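3-chlorocatechol 1,2-dioxygenase (Rhodococcus opacus, PDB 2BOY) probably cleaves catechols such as 3-chlorocatechol between their two hydroxyl-bearing carbons, using a ferric iron to insert dioxygen into the aromatic ring. Local coordinates at residues G100-Q112 against H242-V254. Sequence-based numbering, arbitrary orientation.
Sequences GDTLIFRGEVVDQ and HFETSYKFTLGKV
The Phe105 ring meets Thr245, Tyr247 and Phe249 obliquely across the strand pair: its CZ lies 3.6 Å from Tyr247 CB, and its CD2 is as close to Thr245 CG2. Strands 102-110 and 242-250 run parallel in the mixed beta-sheet that builds the catalytic domain of the intradiol dioxygenases. Tyr247 CD2 sits over the centre of one face of the Phe249 ring, while Glu108 O comes to the edge of the same ring, 3.5 Å from Phe249 CD1 and near the ring plane. On the opposite side of the sheet, the Arg106 guanidinium carries Ile104 CG2 against one face, toward the rim, and takes the Glu244 carboxylate at its edge, with the two planes turned 87° apart.

Nine backbone hydrogen bonds lace the strands, from Phe243 N to Thr102 O through Leu251 N to Val110 O. The aromatic side, with Leu103 and Val109, faces inward, where Phe105 and Phe249 both meet Trp194 and Leu208; the iron ligand His193 lies about 10 Å from Phe249, side chain to side chain. At Gly107 a CB would probably be crowded by Phe105 CE1, as that ring now lies.

Phe105 reaches its neighbours with CG anti to the backbone N (chi1 -179°), lying alongside Tyr247 and pointing the same way. On the outer side, an alanine in place of Glu244 would probably leave the Arg106 guanidinium without its acidic mate and freer to swing. Within the salt bridge the hydrogen bond is weak, Arg106 NH2 standing 3.3 Å from Glu244 OE2 with 150° at the hydrogen.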
loop_
_atom_site.group_PDB
_atom_site.type_symbol
_atom_site.label_atom_id
_atom_site.label_comp_id
_atom_site.label_asym_id
_atom_site.label_seq_id
_atom_site.Cartn_x
_atom_site.Cartn_y
_atom_site.Cartn_z
ATOM N N GLY A 100 -25.492 25.603 12.786
ATOM C CA GLY A 100 -26.138 24.583 11.971
ATOM C C GLY A 100 -27.629 24.448 12.251
ATOM O O GLY A 100 -28.146 25.035 13.188
ATOM N N ASP A 101 -28.322 23.705 11.402
ATOM C CA ASP A 101 -29.743 23.476 11.506
ATOM C C ASP A 101 -29.990 22.386 12.554
ATOM O O ASP A 101 -29.314 21.361 12.518
ATOM C CB ASP A 101 -30.284 22.999 10.148
ATOM C CG ASP A 101 -30.065 24.026 9.022
ATOM O OD1 ASP A 101 -30.211 25.229 9.292
ATOM O OD2 ASP A 101 -29.744 23.710 7.864
ATOM N N THR A 102 -30.935 22.615 13.464
ATOM C CA THR A 102 -31.310 21.635 14.497
ATOM C C THR A 102 -31.959 20.436 13.853
ATOM O O THR A 102 -32.788 20.580 12.950
ATOM C CB THR A 102 -32.286 22.269 15.512
ATOM O OG1 THR A 102 -31.571 23.241 16.284
ATOM C CG2 THR A 102 -32.700 21.234 16.567
ATOM N N LEU A 103 -31.564 19.247 14.306
ATOM C CA LEU A 103 -32.119 18.018 13.798
ATOM C C LEU A 103 -32.691 17.237 14.968
ATOM O O LEU A 103 -31.964 16.999 15.962
ATOM C CB LEU A 103 -31.021 17.154 13.120
ATOM C CG LEU A 103 -31.530 15.779 12.643
ATOM C CD1 LEU A 103 -32.630 15.913 11.563
ATOM C CD2 LEU A 103 -30.358 14.876 12.150
ATOM N N ILE A 104 -33.943 16.803 14.846
ATOM C CA ILE A 104 -34.542 15.907 15.850
ATOM C C ILE A 104 -34.651 14.555 15.208
ATOM O O ILE A 104 -35.345 14.378 14.176
ATOM C CB ILE A 104 -35.911 16.407 16.365
ATOM C CG1 ILE A 104 -35.805 17.867 16.868
ATOM C CG2 ILE A 104 -36.473 15.459 17.411
ATOM C CD1 ILE A 104 -34.771 18.114 17.985
ATOM N N PHE A 105 -33.960 13.588 15.815
ATOM C CA PHE A 105 -33.872 12.239 15.236
ATOM C C PHE A 105 -34.673 11.269 16.113
ATOM O O PHE A 105 -34.406 11.164 17.314
ATOM C CB PHE A 105 -32.397 11.813 15.084
ATOM C CG PHE A 105 -32.218 10.438 14.476
ATOM C CD1 PHE A 105 -32.537 9.294 15.208
ATOM C CD2 PHE A 105 -31.727 10.294 13.176
ATOM C CE1 PHE A 105 -32.396 7.993 14.662
ATOM C CE2 PHE A 105 -31.537 9.004 12.609
ATOM C CZ PHE A 105 -31.913 7.848 13.369
ATOM N N ARG A 106 -35.710 10.651 15.544
ATOM C CA ARG A 106 -36.554 9.716 16.293
ATOM C C ARG A 106 -36.158 8.318 15.853
ATOM O O ARG A 106 -36.388 7.923 14.686
ATOM C CB ARG A 106 -38.044 9.977 15.982
ATOM C CG ARG A 106 -38.490 11.383 16.397
ATOM C CD ARG A 106 -39.964 11.732 16.034
ATOM N NE ARG A 106 -40.255 13.172 16.268
ATOM C CZ ARG A 106 -40.308 13.704 17.476
ATOM N NH1 ARG A 106 -40.102 12.901 18.508
ATOM N NH2 ARG A 106 -40.586 15.004 17.657
ATOM N N GLY A 107 -35.544 7.564 16.777
ATOM C CA GLY A 107 -35.062 6.224 16.489
ATOM C C GLY A 107 -35.945 5.139 17.081
ATOM O O GLY A 107 -36.641 5.347 18.091
ATOM N N GLU A 108 -35.927 3.975 16.441
ATOM C CA GLU A 108 -36.564 2.794 16.998
ATOM C C GLU A 108 -35.635 1.632 16.637
ATOM O O GLU A 108 -35.041 1.604 15.525
ATOM C CB GLU A 108 -37.978 2.573 16.382
ATOM C CG GLU A 108 -38.754 1.398 17.033
ATOM C CD GLU A 108 -40.062 1.039 16.328
ATOM O OE1 GLU A 108 -40.160 1.235 15.089
ATOM O OE2 GLU A 108 -40.972 0.505 17.016
ATOM N N VAL A 109 -35.518 0.679 17.553
ATOM C CA VAL A 109 -34.776 -0.549 17.299
ATOM C C VAL A 109 -35.711 -1.730 17.592
ATOM O O VAL A 109 -36.275 -1.796 18.697
ATOM C CB VAL A 109 -33.478 -0.701 18.144
ATOM C CG1 VAL A 109 -32.695 -1.973 17.667
ATOM C CG2 VAL A 109 -32.545 0.592 18.089
ATOM N N VAL A 110 -35.863 -2.619 16.602
ATOM C CA VAL A 110 -36.731 -3.803 16.747
ATOM C C VAL A 110 -35.925 -5.086 16.520
ATOM O O VAL A 110 -34.814 -5.015 16.010
ATOM C CB VAL A 110 -37.892 -3.746 15.763
ATOM C CG1 VAL A 110 -38.800 -2.500 16.043
ATOM C CG2 VAL A 110 -37.397 -3.826 14.252
ATOM N N ASP A 111 -36.476 -6.257 16.893
ATOM C CA ASP A 111 -35.822 -7.514 16.555
ATOM C C ASP A 111 -36.368 -8.021 15.208
ATOM O O ASP A 111 -37.184 -7.351 14.572
ATOM C CB ASP A 111 -35.981 -8.539 17.690
ATOM C CG ASP A 111 -37.434 -8.905 17.968
ATOM O OD1 ASP A 111 -38.291 -8.759 17.071
ATOM O OD2 ASP A 111 -37.807 -9.347 19.080
ATOM N N GLN A 112 -35.956 -9.205 14.796
ATOM C CA GLN A 112 -36.363 -9.700 13.492
ATOM C C GLN A 112 -37.835 -10.073 13.398
ATOM O O GLN A 112 -38.339 -10.162 12.284
ATOM C CB GLN A 112 -35.398 -10.768 12.910
ATOM C CG GLN A 112 -35.061 -11.905 13.829
ATOM C CD GLN A 112 -33.575 -12.329 13.774
ATOM O OE1 GLN A 112 -32.977 -12.481 12.690
ATOM N NE2 GLN A 112 -33.002 -12.564 14.944
ATOM N N HIS A 242 -36.759 23.792 12.330
ATOM C CA HIS A 242 -35.811 22.724 12.538
ATOM C C HIS A 242 -36.245 21.569 11.649
ATOM O O HIS A 242 -37.256 21.680 10.916
ATOM C CB HIS A 242 -35.664 22.345 14.023
ATOM C CG HIS A 242 -36.863 21.663 14.612
ATOM N ND1 HIS A 242 -37.733 22.300 15.471
ATOM C CD2 HIS A 242 -37.322 20.392 14.490
ATOM C CE1 HIS A 242 -38.690 21.464 15.834
ATOM N NE2 HIS A 242 -38.474 20.304 15.240
ATOM N N PHE A 243 -35.465 20.494 11.679
ATOM C CA PHE A 243 -35.715 19.344 10.834
ATOM C C PHE A 243 -35.954 18.168 11.724
ATOM O O PHE A 243 -35.357 18.091 12.806
ATOM C CB PHE A 243 -34.537 19.126 9.896
ATOM C CG PHE A 243 -34.386 20.255 8.913
ATOM C CD1 PHE A 243 -35.144 20.274 7.751
ATOM C CD2 PHE A 243 -33.586 21.350 9.216
ATOM C CE1 PHE A 243 -35.047 21.367 6.842
ATOM C CE2 PHE A 243 -33.494 22.450 8.334
ATOM C CZ PHE A 243 -34.219 22.453 7.154
ATOM N N GLU A 244 -36.803 17.274 11.260
ATOM C CA GLU A 244 -37.080 16.039 11.971
ATOM C C GLU A 244 -36.968 14.854 11.020
ATOM O O GLU A 244 -37.278 14.955 9.821
ATOM C CB GLU A 244 -38.466 16.138 12.590
ATOM C CG GLU A 244 -39.005 14.868 13.174
ATOM C CD GLU A 244 -40.445 15.085 13.633
ATOM O OE1 GLU A 244 -41.345 14.381 13.108
ATOM O OE2 GLU A 244 -40.670 15.987 14.477
ATOM N N THR A 245 -36.512 13.729 11.559
ATOM C CA THR A 245 -36.393 12.508 10.765
ATOM C C THR A 245 -36.600 11.281 11.669
ATOM O O THR A 245 -36.559 11.411 12.866
ATOM C CB THR A 245 -35.035 12.505 10.026
ATOM O OG1 THR A 245 -35.045 11.468 9.029
ATOM C CG2 THR A 245 -33.867 12.110 10.960
ATOM N N SER A 246 -36.864 10.115 11.074
ATOM C CA SER A 246 -37.221 8.912 11.823
ATOM C C SER A 246 -36.475 7.805 11.135
ATOM O O SER A 246 -36.311 7.827 9.903
ATOM C CB SER A 246 -38.721 8.594 11.706
ATOM O OG SER A 246 -39.477 9.600 12.357
ATOM N N TYR A 247 -36.027 6.839 11.913
ATOM C CA TYR A 247 -35.415 5.639 11.349
ATOM C C TYR A 247 -35.676 4.453 12.238
ATOM O O TYR A 247 -35.658 4.573 13.459
ATOM C CB TYR A 247 -33.891 5.784 11.168
ATOM C CG TYR A 247 -33.295 4.686 10.308
ATOM C CD1 TYR A 247 -33.416 4.713 8.902
ATOM C CD2 TYR A 247 -32.624 3.627 10.896
ATOM C CE1 TYR A 247 -32.887 3.671 8.102
ATOM C CE2 TYR A 247 -32.094 2.609 10.150
ATOM C CZ TYR A 247 -32.234 2.631 8.743
ATOM O OH TYR A 247 -31.678 1.608 8.008
ATOM N N LYS A 248 -35.863 3.297 11.617
ATOM C CA LYS A 248 -36.025 2.071 12.369
ATOM C C LYS A 248 -34.900 1.112 12.062
ATOM O O LYS A 248 -34.739 0.694 10.886
ATOM C CB LYS A 248 -37.361 1.386 12.016
ATOM C CG LYS A 248 -37.539 0.009 12.680
ATOM C CD LYS A 248 -38.862 -0.722 12.270
ATOM C CE LYS A 248 -38.724 -1.460 10.909
ATOM N NZ LYS A 248 -40.058 -1.760 10.215
ATOM N N PHE A 249 -34.129 0.767 13.105
ATOM C CA PHE A 249 -33.037 -0.196 13.021
ATOM C C PHE A 249 -33.527 -1.602 13.424
ATOM O O PHE A 249 -34.414 -1.743 14.271
ATOM C CB PHE A 249 -31.917 0.147 14.011
ATOM C CG PHE A 249 -31.316 1.553 13.841
ATOM C CD1 PHE A 249 -31.785 2.606 14.611
ATOM C CD2 PHE A 249 -30.215 1.759 13.003
ATOM C CE1 PHE A 249 -31.208 3.889 14.532
ATOM C CE2 PHE A 249 -29.641 3.054 12.898
ATOM C CZ PHE A 249 -30.138 4.087 13.696
ATOM N N THR A 250 -32.947 -2.629 12.815
ATOM C CA THR A 250 -33.263 -4.013 13.209
ATOM C C THR A 250 -32.004 -4.750 13.635
ATOM O O THR A 250 -30.993 -4.662 12.950
ATOM C CB THR A 250 -33.947 -4.771 12.093
ATOM O OG1 THR A 250 -35.180 -4.117 11.757
ATOM C CG2 THR A 250 -34.403 -6.184 12.601
ATOM N N LEU A 251 -32.074 -5.471 14.759
ATOM C CA LEU A 251 -30.984 -6.369 15.155
ATOM C C LEU A 251 -31.453 -7.828 15.067
ATOM O O LEU A 251 -32.624 -8.132 15.359
ATOM C CB LEU A 251 -30.517 -6.077 16.588
ATOM C CG LEU A 251 -29.949 -4.687 16.985
ATOM C CD1 LEU A 251 -29.351 -4.671 18.394
ATOM C CD2 LEU A 251 -28.883 -4.286 15.931
ATOM N N GLY A 252 -30.530 -8.725 14.716
ATOM C CA GLY A 252 -30.867 -10.137 14.613
ATOM C C GLY A 252 -30.158 -10.861 15.731
ATOM O O GLY A 252 -29.084 -10.457 16.142
ATOM N N LYS A 253 -30.758 -11.942 16.223
ATOM C CA LYS A 253 -30.198 -12.666 17.365
ATOM C C LYS A 253 -28.895 -13.337 17.023
ATOM O O LYS A 253 -28.667 -13.719 15.885
ATOM C CB LYS A 253 -31.196 -13.716 17.887
ATOM C CG LYS A 253 -32.388 -13.105 18.605
ATOM C CD LYS A 253 -32.756 -13.951 19.822
ATOM C CE LYS A 253 -34.098 -13.533 20.417
ATOM N NZ LYS A 253 -34.887 -14.734 20.884
ATOM N N VAL A 254 -28.032 -13.481 18.019
ATOM C CA VAL A 254 -26.793 -14.265 17.891
ATOM C C VAL A 254 -27.132 -15.732 17.553
ATOM O O VAL A 254 -28.205 -16.225 17.929
ATOM C CB VAL A 254 -25.960 -14.142 19.200
ATOM C CG1 VAL A 254 -25.146 -15.403 19.512
ATOM C CG2 VAL A 254 -25.069 -12.848 19.176
ATOM O OXT VAL A 254 -26.360 -16.424 16.865
#